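Local coordinates for TATA-binding protein (PDB 1MP9) that probably binds the TATA box of archaeal promoters as a general transcription factor, helping RNA polymerase to start transcription near that element, at residues A[9-14]-A[173-178]; A[117-122]-A[186-191]. One frame throughout, in Å; residues are numbered along the deposited sequence.

In the fold
Both contacts lie in the half of the TBP saddle built around the second repeat, on the same side of the chain's centre. Contact 1 sits about 15 Å from that centre and contact 2 farther out, about 25 Å; their own centres are about 14 Å apart and their nearest atoms about 6 Å, so they do not touch. Helix 168-184 connects them. Its middle carries residues 173-178, against which the approach to the first-repeat strand 12-23 packs, and the chain leaving it forms strand 188-189, which pairs with 118-119. In the TBP fold the helices cover the convex side, whereas the concave side of the large sheet receives DNA.

Contact 1: residues A[9-14]-A[173-178]; sequences YKAVVN and KAVKKI
Y9 and V175 cross at about a right angle where the chain leading into strand 12-23 passes the long helix 168-184, on the convex side of the saddle-shaped TBP fold. The helix belongs to the second repeat, whereas strand 12-23 runs on into the first, so the packing joins the two halves of the pseudosymmetric molecule. The phenol of Y9 comes in with its outer end: OH lies 3.6 Å from V175 CG1, and CE1 reaches K176 CA at 3.6 Å, the lysine backbone meeting the ring obliquely. With CG trans to the backbone N (chi1 -178°), the ring swings toward the helix while one face still lies over A11 N, offset toward the rim. A tyrosine suits this partly exposed place, being long enough to reach the helix and lay its outer atoms against V175 and K176. F179, one turn on from V175, meets the same ring edge-to-face. With an alanine here, V175 CG1 and the K176 backbone would probably lose this aromatic cover, and F179 its ring partner. K176 is a fitting neighbour because its aliphatic root, CB 3.9 Å from Y9 CE1, can lie beside the ring while its ammonium group, carried farther out, forms a salt bridge with D180. Two residues on from the tyrosine, the small A11 points its methyl toward the helix and lets the chain approach V175 closely, touching L115 as well. V175 is buried and branched, and its two methyls divide the work. CG1, trans to the backbone N (chi1 173°), lies 3.9 Å from A11 CB, while CG2 meets V13 CG2 at 4.0 Å as the two valines slide past each other in opposite directions.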
ATOM      1  N   TYR A   9     -11.934  13.959 -17.349  1.00 29.85           N
ATOM      2  CA  TYR A   9     -11.806  13.561 -15.954  1.00 28.95           C
ATOM      3  C   TYR A   9     -13.226  13.244 -15.471  1.00 27.17           C
ATOM      4  O   TYR A   9     -14.085  14.111 -15.440  1.00 26.30           O
ATOM      5  CB  TYR A   9     -11.197  14.706 -15.127  1.00 29.47           C
ATOM      6  CG  TYR A   9     -10.979  14.351 -13.672  1.00 29.84           C
ATOM      7  CD1 TYR A   9      -9.864  13.623 -13.265  1.00 31.27           C
ATOM      8  CD2 TYR A   9     -11.923  14.701 -12.706  1.00 29.81           C
ATOM      9  CE1 TYR A   9      -9.694  13.253 -11.926  1.00 32.25           C
ATOM     10  CE2 TYR A   9     -11.765  14.343 -11.371  1.00 31.34           C
ATOM     11  CZ  TYR A   9     -10.650  13.622 -10.988  1.00 31.17           C
ATOM     12  OH  TYR A   9     -10.497  13.269  -9.665  1.00 34.83           O
ATOM     13  N   LYS A  10     -13.469  11.994 -15.100  1.00 25.63           N
ATOM     14  CA  LYS A  10     -14.794  11.588 -14.648  1.00 25.27           C
ATOM     15  C   LYS A  10     -14.679  10.805 -13.353  1.00 23.23           C
ATOM     16  O   LYS A  10     -15.591  10.062 -12.982  1.00 21.60           O
ATOM     17  CB  LYS A  10     -15.458  10.701 -15.715  1.00 27.42           C
ATOM     18  CG  LYS A  10     -15.687  11.380 -17.085  1.00 31.05           C
ATOM     19  CD  LYS A  10     -16.834  12.379 -17.031  1.00 36.63           C
ATOM     20  CE  LYS A  10     -18.134  11.702 -16.609  1.00 38.44           C
ATOM     21  NZ  LYS A  10     -19.228  12.692 -16.359  1.00 43.10           N
ATOM     22  N   ALA A  11     -13.556  10.959 -12.662  1.00 22.40           N
ATOM     23  CA  ALA A  11     -13.357  10.210 -11.419  1.00 22.18           C
ATOM     24  C   ALA A  11     -14.293  10.666 -10.322  1.00 20.63           C
ATOM     25  O   ALA A  11     -14.558  11.854 -10.176  1.00 21.35           O
ATOM     26  CB  ALA A  11     -11.919  10.340 -10.958  1.00 22.97           C
ATOM     27  N   VAL A  12     -14.807   9.700  -9.570  1.00 21.01           N
ATOM     28  CA  VAL A  12     -15.721   9.939  -8.465  1.00 21.40           C
ATOM     29  C   VAL A  12     -15.068   9.420  -7.189  1.00 22.65           C
ATOM     30  O   VAL A  12     -14.622   8.256  -7.121  1.00 21.97           O
ATOM     31  CB  VAL A  12     -17.059   9.209  -8.694  1.00 21.42           C
ATOM     32  CG1 VAL A  12     -17.971   9.371  -7.461  1.00 22.94           C
ATOM     33  CG2 VAL A  12     -17.743   9.786  -9.964  1.00 20.02           C
ATOM     34  N   VAL A  13     -15.000  10.298  -6.189  1.00 21.13           N
ATOM     35  CA  VAL A  13     -14.384   9.984  -4.918  1.00 20.89           C
ATOM     36  C   VAL A  13     -15.452   9.735  -3.857  1.00 21.23           C
ATOM     37  O   VAL A  13     -16.425  10.472  -3.785  1.00 21.02           O
ATOM     38  CB  VAL A  13     -13.478  11.162  -4.427  1.00 22.96           C
ATOM     39  CG1 VAL A  13     -12.939  10.855  -3.006  1.00 22.28           C
ATOM     40  CG2 VAL A  13     -12.306  11.383  -5.414  1.00 22.63           C
ATOM     41  N   ASN A  14     -15.263   8.693  -3.053  1.00 21.32           N
ATOM     42  CA  ASN A  14     -16.181   8.377  -1.970  1.00 24.29           C
ATOM     43  C   ASN A  14     -15.386   8.162  -0.679  1.00 22.90           C
ATOM     44  O   ASN A  14     -14.421   7.393  -0.675  1.00 24.23           O
ATOM     45  CB  ASN A  14     -16.946   7.097  -2.306  1.00 27.12           C
ATOM     46  CG  ASN A  14     -18.063   6.827  -1.334  1.00 32.30           C
ATOM     47  OD1 ASN A  14     -18.992   7.633  -1.209  1.00 37.41           O
ATOM     48  ND2 ASN A  14     -17.993   5.694  -0.635  1.00 34.80           N
ATOM     49  N   LYS A 173      -6.834  15.503  -4.456  1.00 18.59           N
ATOM     50  CA  LYS A 173      -5.630  15.850  -5.194  1.00 20.19           C
ATOM     51  C   LYS A 173      -4.895  14.593  -5.673  1.00 17.84           C
ATOM     52  O   LYS A 173      -4.426  14.508  -6.817  1.00 17.94           O
ATOM     53  CB  LYS A 173      -4.656  16.632  -4.324  1.00 21.11           C
ATOM     54  CG  LYS A 173      -3.332  16.889  -5.046  1.00 22.15           C
ATOM     55  CD  LYS A 173      -2.408  17.770  -4.208  1.00 23.53           C
ATOM     56  CE  LYS A 173      -1.039  17.965  -4.890  1.00 25.80           C
ATOM     57  NZ  LYS A 173      -0.205  18.846  -4.008  1.00 28.19           N
ATOM     58  N   ALA A 174      -4.789  13.609  -4.799  1.00 17.01           N
ATOM     59  CA  ALA A 174      -4.093  12.386  -5.183  1.00 17.36           C
ATOM     60  C   ALA A 174      -4.794  11.665  -6.354  1.00 15.83           C
ATOM     61  O   ALA A 174      -4.131  11.151  -7.252  1.00 16.77           O
ATOM     62  CB  ALA A 174      -3.987  11.460  -3.958  1.00 16.75           C
ATOM     63  N   VAL A 175      -6.123  11.629  -6.340  1.00 16.01           N
ATOM     64  CA  VAL A 175      -6.866  10.937  -7.403  1.00 17.74           C
ATOM     65  C   VAL A 175      -6.643  11.630  -8.745  1.00 17.38           C
ATOM     66  O   VAL A 175      -6.257  10.987  -9.701  1.00 19.20           O
ATOM     67  CB  VAL A 175      -8.410  10.843  -7.054  1.00 17.98           C
ATOM     68  CG1 VAL A 175      -9.192  10.269  -8.235  1.00 19.45           C
ATOM     69  CG2 VAL A 175      -8.603   9.935  -5.821  1.00 16.22           C
ATOM     70  N   LYS A 176      -6.867  12.947  -8.819  1.00 18.79           N
ATOM     71  CA  LYS A 176      -6.637  13.674 -10.068  1.00 20.77           C
ATOM     72  C   LYS A 176      -5.181  13.534 -10.518  1.00 19.07           C
ATOM     73  O   LYS A 176      -4.909  13.453 -11.707  1.00 20.79           O
ATOM     74  CB  LYS A 176      -6.958  15.185  -9.953  1.00 21.68           C
ATOM     75  CG  LYS A 176      -6.660  15.910 -11.300  1.00 26.63           C
ATOM     76  CD  LYS A 176      -6.813  17.432 -11.304  1.00 32.39           C
ATOM     77  CE  LYS A 176      -6.269  18.072 -12.644  1.00 31.75           C
ATOM     78  NZ  LYS A 176      -6.820  17.411 -13.861  1.00 31.35           N
ATOM     79  N   LYS A 177      -4.246  13.529  -9.574  1.00 19.33           N
ATOM     80  CA  LYS A 177      -2.837  13.415  -9.936  1.00 20.49           C
ATOM     81  C   LYS A 177      -2.488  12.090 -10.614  1.00 19.76           C
ATOM     82  O   LYS A 177      -1.860  12.084 -11.666  1.00 20.79           O
ATOM     83  CB  LYS A 177      -1.959  13.594  -8.689  1.00 23.30           C
ATOM     84  CG  LYS A 177      -0.451  13.787  -8.954  1.00 24.30           C
ATOM     85  CD  LYS A 177       0.227  14.282  -7.649  1.00 26.07           C
ATOM     86  CE  LYS A 177       1.749  14.103  -7.664  1.00 30.36           C
ATOM     87  NZ  LYS A 177       2.396  14.737  -6.464  1.00 26.10           N
ATOM     88  N   ILE A 178      -2.888  10.962 -10.033  1.00 19.34           N
ATOM     89  CA  ILE A 178      -2.544   9.698 -10.644  1.00 18.61           C
ATOM     90  C   ILE A 178      -3.299   9.519 -11.927  1.00 17.97           C
ATOM     91  O   ILE A 178      -2.800   8.907 -12.870  1.00 18.48           O
ATOM     92  CB  ILE A 178      -2.773   8.500  -9.651  1.00 19.11           C
ATOM     93  CG1 ILE A 178      -2.084   7.238 -10.178  1.00 19.99           C
ATOM     94  CG2 ILE A 178      -4.221   8.271  -9.424  1.00 20.38           C
ATOM     95  CD1 ILE A 178      -0.593   7.318 -10.187  1.00 21.24           C
TER

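Contact 2: residues A[117-122]-A[186-191]; sequences VIVNLD and DCVKPV
I118 and K189 grip each other through paired backbone hydrogen bonds, I118 N to K189 O at 2.8 Å and K189 N to I118 O at 2.9 Å. Next along the ribbon, V119 and V188 form a non-hydrogen-bonded pair, and beyond it N120 N reaches C187 O at 2.8 Å in an almost straight bond (176°). V117 and V188 meet on one side: chi1 -63° sets V117 CG1 anti to the carbonyl carbon and leaves CG2 between that carbon and N, 3.7 Å from V188 CB. Beta-branched valines suit such extended backbone, and V188 continues inward against L182 and V183 of helix 168-184 and against I7. On the face bearing I118 and K189, I118 CG1 touches V191 CG1 at 3.8 Å, while the lysine's end leads away, as befits an exposed polar chain. Farther out, turns shape 186-191, a helix cap 117-122. D186 leaves helix 168-184 through a Schellman motif with positive phi, and P190 centres an inverse gamma turn that brings V191 round beside I118. N120 is the N-cap of helix 121-127, its OD1 accepting from K123 N, and C187 packs on K123 and A124 of that helix. This is a short two-stranded antiparallel ribbon, distinct from the large saddle sheet but bonded to its loop residue S156 through V119, tying the chain after the last long helix to the start of the second repeat's short one.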
ATOM      1  N   VAL A 117     -12.343   4.401 -16.190  1.00 18.59           N
ATOM      2  CA  VAL A 117     -11.551   4.062 -17.355  1.00 17.53           C
ATOM      3  C   VAL A 117     -10.893   2.779 -16.939  1.00 17.02           C
ATOM      4  O   VAL A 117     -10.774   2.521 -15.755  1.00 17.52           O
ATOM      5  CB  VAL A 117     -10.397   5.079 -17.613  1.00 19.13           C
ATOM      6  CG1 VAL A 117     -10.961   6.417 -17.896  1.00 17.91           C
ATOM      7  CG2 VAL A 117      -9.424   5.105 -16.374  1.00 14.31           C
ATOM      8  N   ILE A 118     -10.460   1.987 -17.902  1.00 17.56           N
ATOM      9  CA  ILE A 118      -9.737   0.774 -17.598  1.00 19.81           C
ATOM     10  C   ILE A 118      -8.257   1.171 -17.476  1.00 20.11           C
ATOM     11  O   ILE A 118      -7.786   1.998 -18.238  1.00 19.65           O
ATOM     12  CB  ILE A 118      -9.909  -0.264 -18.740  1.00 19.82           C
ATOM     13  CG1 ILE A 118     -11.268  -0.964 -18.563  1.00 21.63           C
ATOM     14  CG2 ILE A 118      -8.766  -1.279 -18.757  1.00 19.39           C
ATOM     15  CD1 ILE A 118     -11.580  -2.012 -19.678  1.00 23.11           C
ATOM     16  N   VAL A 119      -7.541   0.577 -16.523  1.00 17.73           N
ATOM     17  CA  VAL A 119      -6.129   0.896 -16.332  1.00 18.37           C
ATOM     18  C   VAL A 119      -5.249  -0.254 -16.782  1.00 17.66           C
ATOM     19  O   VAL A 119      -5.475  -1.388 -16.399  1.00 17.45           O
ATOM     20  CB  VAL A 119      -5.846   1.208 -14.832  1.00 19.09           C
ATOM     21  CG1 VAL A 119      -4.387   1.731 -14.642  1.00 17.60           C
ATOM     22  CG2 VAL A 119      -6.868   2.264 -14.351  1.00 18.08           C
ATOM     23  N   ASN A 120      -4.262   0.020 -17.625  1.00 17.96           N
ATOM     24  CA  ASN A 120      -3.366  -1.049 -18.034  1.00 17.76           C
ATOM     25  C   ASN A 120      -2.280  -1.104 -16.934  1.00 18.67           C
ATOM     26  O   ASN A 120      -1.312  -0.338 -16.966  1.00 18.56           O
ATOM     27  CB  ASN A 120      -2.743  -0.738 -19.418  1.00 19.75           C
ATOM     28  CG  ASN A 120      -1.882  -1.887 -19.949  1.00 21.21           C
ATOM     29  OD1 ASN A 120      -1.395  -2.691 -19.193  1.00 20.71           O
ATOM     30  ND2 ASN A 120      -1.699  -1.947 -21.252  1.00 22.66           N
ATOM     31  N   LEU A 121      -2.433  -2.019 -15.980  1.00 17.79           N
ATOM     32  CA  LEU A 121      -1.483  -2.117 -14.867  1.00 20.40           C
ATOM     33  C   LEU A 121      -0.075  -2.598 -15.259  1.00 21.98           C
ATOM     34  O   LEU A 121       0.928  -2.082 -14.731  1.00 21.19           O
ATOM     35  CB  LEU A 121      -2.062  -3.018 -13.778  1.00 17.98           C
ATOM     36  CG  LEU A 121      -3.437  -2.603 -13.228  1.00 17.11           C
ATOM     37  CD1 LEU A 121      -3.846  -3.575 -12.153  1.00 18.14           C
ATOM     38  CD2 LEU A 121      -3.382  -1.181 -12.670  1.00 17.30           C
ATOM     39  N   ASP A 122      -0.012  -3.565 -16.185  1.00 22.61           N
ATOM     40  CA  ASP A 122       1.267  -4.104 -16.682  1.00 24.64           C
ATOM     41  C   ASP A 122       2.076  -2.958 -17.275  1.00 24.53           C
ATOM     42  O   ASP A 122       3.284  -2.854 -17.043  1.00 25.07           O
ATOM     43  CB  ASP A 122       1.053  -5.141 -17.796  1.00 28.41           C
ATOM     44  CG  ASP A 122       0.540  -6.489 -17.283  1.00 33.67           C
ATOM     45  OD1 ASP A 122       1.251  -7.181 -16.524  1.00 36.68           O
ATOM     46  OD2 ASP A 122      -0.578  -6.885 -17.666  1.00 38.54           O
ATOM     47  N   ASP A 186      -0.289   7.240 -21.211  1.00 20.61           N
ATOM     48  CA  ASP A 186      -1.135   6.441 -22.109  1.00 22.12           C
ATOM     49  C   ASP A 186      -1.406   5.026 -21.544  1.00 20.41           C
ATOM     50  O   ASP A 186      -1.221   4.003 -22.221  1.00 16.59           O
ATOM     51  CB  ASP A 186      -0.491   6.328 -23.492  1.00 24.67           C
ATOM     52  CG  ASP A 186      -1.419   5.666 -24.509  1.00 27.98           C
ATOM     53  OD1 ASP A 186      -2.653   5.725 -24.352  1.00 30.08           O
ATOM     54  OD2 ASP A 186      -0.915   5.090 -25.475  1.00 31.84           O
ATOM     55  N   CYS A 187      -1.867   4.995 -20.300  1.00 19.60           N
ATOM     56  CA  CYS A 187      -2.157   3.752 -19.604  1.00 20.30           C
ATOM     57  C   CYS A 187      -3.635   3.544 -19.294  1.00 20.49           C
ATOM     58  O   CYS A 187      -3.980   2.651 -18.509  1.00 22.10           O
ATOM     59  CB  CYS A 187      -1.355   3.718 -18.295  1.00 21.38           C
ATOM     60  SG  CYS A 187       0.431   3.405 -18.526  1.00 19.71           S
ATOM     61  N   VAL A 188      -4.515   4.356 -19.875  1.00 21.32           N
ATOM     62  CA  VAL A 188      -5.936   4.178 -19.604  1.00 22.02           C
ATOM     63  C   VAL A 188      -6.733   4.073 -20.891  1.00 23.81           C
ATOM     64  O   VAL A 188      -6.325   4.584 -21.939  1.00 23.12           O
ATOM     65  CB  VAL A 188      -6.526   5.309 -18.729  1.00 21.97           C
ATOM     66  CG1 VAL A 188      -5.797   5.361 -17.352  1.00 21.97           C
ATOM     67  CG2 VAL A 188      -6.422   6.637 -19.436  1.00 24.25           C
ATOM     68  N   LYS A 189      -7.843   3.351 -20.814  1.00 21.96           N
ATOM     69  CA  LYS A 189      -8.731   3.161 -21.962  1.00 25.10           C
ATOM     70  C   LYS A 189     -10.097   3.566 -21.434  1.00 23.82           C
ATOM     71  O   LYS A 189     -10.594   2.960 -20.479  1.00 22.27           O
ATOM     72  CB  LYS A 189      -8.745   1.693 -22.378  1.00 28.50           C
ATOM     73  CG  LYS A 189      -9.621   1.424 -23.595  1.00 35.80           C
ATOM     74  CD  LYS A 189      -9.104   0.225 -24.403  1.00 39.46           C
ATOM     75  CE  LYS A 189     -10.110  -0.183 -25.505  1.00 39.71           C
ATOM     76  NZ  LYS A 189      -9.437  -1.135 -26.430  1.00 44.00           N
ATOM     77  N   PRO A 190     -10.699   4.617 -22.017  1.00 22.72           N
ATOM     78  CA  PRO A 190     -12.017   5.104 -21.582  1.00 23.12           C
ATOM     79  C   PRO A 190     -13.140   4.287 -22.240  1.00 23.77           C
ATOM     80  O   PRO A 190     -13.855   4.774 -23.123  1.00 21.96           O
ATOM     81  CB  PRO A 190     -11.983   6.563 -22.009  1.00 21.49           C
ATOM     82  CG  PRO A 190     -11.208   6.493 -23.344  1.00 23.06           C
ATOM     83  CD  PRO A 190     -10.123   5.457 -23.089  1.00 22.33           C
ATOM     84  N   VAL A 191     -13.290   3.042 -21.784  1.00 23.31           N
ATOM     85  CA  VAL A 191     -14.281   2.125 -22.365  1.00 24.24           C
ATOM     86  C   VAL A 191     -15.733   2.525 -22.244  1.00 23.49           C
ATOM     87  O   VAL A 191     -16.592   1.938 -22.910  1.00 22.35           O
ATOM     88  CB  VAL A 191     -14.140   0.679 -21.792  1.00 26.24           C
ATOM     89  CG1 VAL A 191     -14.213   0.682 -20.272  1.00 23.94           C
ATOM     90  CG2 VAL A 191     -15.260  -0.213 -22.362  1.00 34.01           C
TER